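PDB 5Z87: EmGH1 from Erythrobacter marinus, which probably hydrolyses beta-glucosidic bonds as a glycoside hydrolase of family 3, with related xylosidase or arabinofuranosidase activities possible. Local coordinates for residues A347-G350 with V351-L355; Q357-D361 with G362-E366. One frame throughout, in Å; residues are numbered along the deposited sequence.

Contact 1: A347-G350 with V351-L355; sequences ANNG and VYLML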
# COMPACT_ATOMS: atom_id res chain seq x y z
N ALA A 347 2.46 -1.32 30.98
CA ALA A 347 2.52 0.14 31.07
C ALA A 347 2.98 0.58 32.46
O ALA A 347 2.76 -0.13 33.45
CB ALA A 347 1.16 0.77 30.76
N ASN A 348 3.62 1.74 32.54
CA ASN A 348 3.83 2.43 33.80
C ASN A 348 2.63 3.31 34.08
O ASN A 348 2.14 4.00 33.18
CB ASN A 348 5.09 3.29 33.76
CG ASN A 348 6.35 2.49 33.86
OD1 ASN A 348 6.33 1.31 34.22
ND2 ASN A 348 7.46 3.13 33.53
N ASN A 349 2.16 3.29 35.33
CA ASN A 349 1.01 4.09 35.73
C ASN A 349 -0.13 3.91 34.74
O ASN A 349 -0.67 4.86 34.18
CB ASN A 349 1.42 5.56 35.85
CG ASN A 349 0.34 6.41 36.45
OD1 ASN A 349 -0.44 5.95 37.28
ND2 ASN A 349 0.27 7.67 36.03
N GLY A 350 -0.48 2.65 34.49
CA GLY A 350 -1.41 2.33 33.42
C GLY A 350 -2.85 2.74 33.72
O GLY A 350 -3.23 3.08 34.84
N VAL A 351 -3.67 2.70 32.67
CA VAL A 351 -5.08 3.01 32.86
C VAL A 351 -5.80 1.87 33.58
O VAL A 351 -6.86 2.10 34.18
CB VAL A 351 -5.76 3.37 31.52
CG1 VAL A 351 -5.07 4.57 30.88
CG2 VAL A 351 -5.79 2.18 30.56
N TYR A 352 -5.25 0.65 33.56
CA TYR A 352 -5.88 -0.42 34.32
C TYR A 352 -5.85 -0.19 35.83
O TYR A 352 -6.56 -0.88 36.55
CB TYR A 352 -5.24 -1.77 34.02
CG TYR A 352 -5.84 -2.49 32.84
CD1 TYR A 352 -6.64 -1.81 31.92
CD2 TYR A 352 -5.59 -3.84 32.63
CE1 TYR A 352 -7.20 -2.47 30.82
CE2 TYR A 352 -6.14 -4.52 31.52
CZ TYR A 352 -6.95 -3.82 30.63
OH TYR A 352 -7.48 -4.48 29.55
N LEU A 353 -5.05 0.77 36.31
CA LEU A 353 -5.10 1.11 37.72
C LEU A 353 -6.45 1.69 38.12
O LEU A 353 -6.79 1.68 39.30
CB LEU A 353 -3.97 2.09 38.07
CG LEU A 353 -2.58 1.49 38.36
CD1 LEU A 353 -2.09 0.58 37.25
CD2 LEU A 353 -1.53 2.56 38.62
N MET A 354 -7.24 2.16 37.15
CA MET A 354 -8.59 2.67 37.41
C MET A 354 -9.63 1.56 37.51
O MET A 354 -10.77 1.85 37.88
CB MET A 354 -9.03 3.64 36.31
CG MET A 354 -8.16 4.89 36.15
SD MET A 354 -8.61 5.85 34.68
CE MET A 354 -7.28 7.06 34.67
N LEU A 355 -9.28 0.31 37.19
CA LEU A 355 -10.29 -0.74 37.12
C LEU A 355 -11.04 -0.96 38.44
O LEU A 355 -12.27 -1.08 38.41
CB LEU A 355 -9.64 -2.04 36.64
CG LEU A 355 -9.15 -2.09 35.20
CD1 LEU A 355 -8.63 -3.49 34.89
CD2 LEU A 355 -10.25 -1.68 34.23

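Contact 2: Q357-D361 with G362-E366; sequences QLVRD and GLLEE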
# COMPACT_ATOMS: atom_id res chain seq x y z
N GLN A 357 -11.75 1.14 41.02
CA GLN A 357 -12.69 2.23 41.26
C GLN A 357 -13.81 2.25 40.22
O GLN A 357 -14.94 2.65 40.54
CB GLN A 357 -11.97 3.57 41.30
CG GLN A 357 -12.75 4.66 42.05
CD GLN A 357 -13.38 4.14 43.35
OE1 GLN A 357 -12.68 3.68 44.26
NE2 GLN A 357 -14.71 4.19 43.42
N LEU A 358 -13.53 1.82 38.97
CA LEU A 358 -14.59 1.79 37.96
C LEU A 358 -15.63 0.75 38.30
O LEU A 358 -16.83 0.96 38.08
CB LEU A 358 -14.01 1.53 36.57
CG LEU A 358 -13.19 2.68 35.98
CD1 LEU A 358 -12.25 2.19 34.89
CD2 LEU A 358 -14.12 3.80 35.47
N VAL A 359 -15.20 -0.41 38.81
CA VAL A 359 -16.13 -1.43 39.26
C VAL A 359 -16.96 -0.91 40.42
O VAL A 359 -18.19 -1.04 40.44
CB VAL A 359 -15.37 -2.71 39.63
CG1 VAL A 359 -16.28 -3.68 40.39
CG2 VAL A 359 -14.80 -3.36 38.38
N ARG A 360 -16.30 -0.29 41.40
CA ARG A 360 -17.02 0.21 42.57
C ARG A 360 -17.96 1.34 42.18
O ARG A 360 -19.08 1.43 42.70
CB ARG A 360 -16.03 0.63 43.65
CG ARG A 360 -15.39 -0.57 44.38
CD ARG A 360 -14.61 -0.16 45.62
NE ARG A 360 -13.48 0.68 45.25
CZ ARG A 360 -12.24 0.23 45.10
NH1 ARG A 360 -11.98 -1.06 45.29
NH2 ARG A 360 -11.26 1.07 44.75
N ASP A 361 -17.55 2.19 41.24
CA ASP A 361 -18.43 3.26 40.77
C ASP A 361 -19.57 2.76 39.88
O ASP A 361 -20.43 3.56 39.51
CB ASP A 361 -17.61 4.32 40.03
CG ASP A 361 -16.77 5.17 40.97
OD1 ASP A 361 -16.95 5.06 42.20
OD2 ASP A 361 -15.93 5.95 40.48
N GLY A 362 -19.61 1.47 39.55
CA GLY A 362 -20.70 0.96 38.74
C GLY A 362 -20.56 1.15 37.24
O GLY A 362 -21.50 0.86 36.50
N LEU A 363 -19.41 1.62 36.77
CA LEU A 363 -19.18 1.83 35.35
C LEU A 363 -18.60 0.61 34.65
O LEU A 363 -18.37 0.66 33.44
CB LEU A 363 -18.26 3.04 35.15
CG LEU A 363 -18.74 4.24 35.95
CD1 LEU A 363 -17.65 5.29 36.10
CD2 LEU A 363 -19.98 4.82 35.30
N LEU A 364 -18.36 -0.49 35.38
CA LEU A 364 -17.71 -1.67 34.83
C LEU A 364 -18.10 -2.89 35.66
O LEU A 364 -18.08 -2.83 36.89
CB LEU A 364 -16.18 -1.50 34.83
CG LEU A 364 -15.30 -2.67 34.40
CD1 LEU A 364 -15.58 -3.11 32.96
CD2 LEU A 364 -13.82 -2.31 34.56
N GLU A 365 -18.44 -3.99 34.99
CA GLU A 365 -18.84 -5.21 35.68
C GLU A 365 -17.61 -5.94 36.22
O GLU A 365 -16.63 -6.14 35.50
CB GLU A 365 -19.63 -6.12 34.75
CG GLU A 365 -21.03 -5.62 34.44
CD GLU A 365 -21.47 -5.97 33.03
OE1 GLU A 365 -21.98 -7.09 32.83
OE2 GLU A 365 -21.29 -5.12 32.12
N GLU A 366 -17.69 -6.37 37.48
CA GLU A 366 -16.54 -7.00 38.13
C GLU A 366 -16.13 -8.27 37.40
O GLU A 366 -14.95 -8.64 37.43
CB GLU A 366 -16.87 -7.28 39.61
CG GLU A 366 -16.07 -8.41 40.26
CD GLU A 366 -15.97 -8.26 41.77
OE1 GLU A 366 -16.62 -7.35 42.34
OE2 GLU A 366 -15.23 -9.06 42.40
O HOH W 1 -20.00 -2.71 39.09

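Contact 1: A347-G350 with V351-L355
Leu353 folds back over the loop that leads into its own turn, and its two methyls settle on different residues. CD2 comes up to the amide oxygen of Asn349, with OD1 3.8 Å from that methyl, and the two side chains meet at about a right angle. CD1 lies instead over the backbone of Gly350, 3.8 Å from Gly350 N. With CG anti to the backbone N (chi1 -172°), the amide of Asn349 swings back to the leucine although its CB sets off away from the turn, and OD1 is the atom that touches. Leu353 N donates to Gly350 O at 3.3 Å, a fairly straight bond (157° at the hydrogen) that arrives well above the carbonyl plane. Leu353 CB sits over the same oxygen at 3.5 Å. This bond opens the 3-10 turn 351-353, which carries the chain from the loop after strand 345-346 into helix 355-360, within the TIM-barrel-related N-terminal domain of the family 3 hydrolases. Glu345 holds the start of the turn from outside, one carboxylate oxygen accepting from Val351 N and the other from Tyr352 N. Val351 CB stays against Gly350 C, 3.7 Å away, while its side chain also packs on Ala334 and Glu330 of helix 330-340. Leu355 CD1 sits over one face of the Tyr352 ring, toward its rim, 3.6 Å above the plane, while the tyrosine hydroxyl is hydrogen-bonded to Val342 O.

Contact 2: Q357-D361 with G362-E366
Val359 drives its two methyls into the bend made by Leu364, Glu365 and Glu366 as the chain swings back past the helix end. CG1 lies against Glu366 CB at 3.7 Å; CG2 touches both Leu364 O, 3.6 Å away, and Glu366 CA. With CG1 anti to the backbone N (chi1 167°), both methyls face the returning chain, CG1 toward Glu366 and CG2 toward Leu364. Cut back to an alanine, Val359 would probably leave a gap against Glu366 CB and Leu364 CG, which would lose the methyls they pack on. One residue earlier, Leu358 CD2 meets Leu363 CD1 at 3.9 Å, the two side chains crossing at about a right angle, and Leu363 CD1 also rests on Asp361 CB. Leu364 fills the groove between Leu358 and Val359, its CB on Leu358 CB and its CG on Val359 CG2.

The reversal is a Schellman motif: Gly362, with positive phi (83°), lets Leu363 N bond back to Leu358 O (3.0 Å) and Gly362 N to Val359 O. A water donates to both Val359 O and Leu364 O, bridging the helix end and the returning loop. Across the helix surface, Arg360 NE and NH2 grip Gln357 OE1 side-on, and Gln357 NE2 passes the chain of bonds on to Asp361 OD1 at 2.7 Å. Arg360 also forms a salt bridge with Asp57. Val359 and Glu366 lean on Leu56 of helix 56-61, whereas Leu358 and Leu364 face helix 330-340 through Ala331 and Leu338.

The two contacts come one after the other along the chain, contact 1 bringing it into helix 355-360 and contact 2 taking it out again toward helix 366-382. Their centres are 15 Å apart, and they meet where Leu355 CD2 packs on Leu364 CD2 at 3.6 Å, joining the first turn of the short helix to the loop beyond its end. Both rest on helix 330-340, where Leu338 touches Tyr352 of contact 1 and Leu364 of contact 2. Together they lie at the start and finish of one short helix in the N-terminal family 3 domain, away from the dithiothreitol pocket and the magnesium site at Asp713 and Ile715.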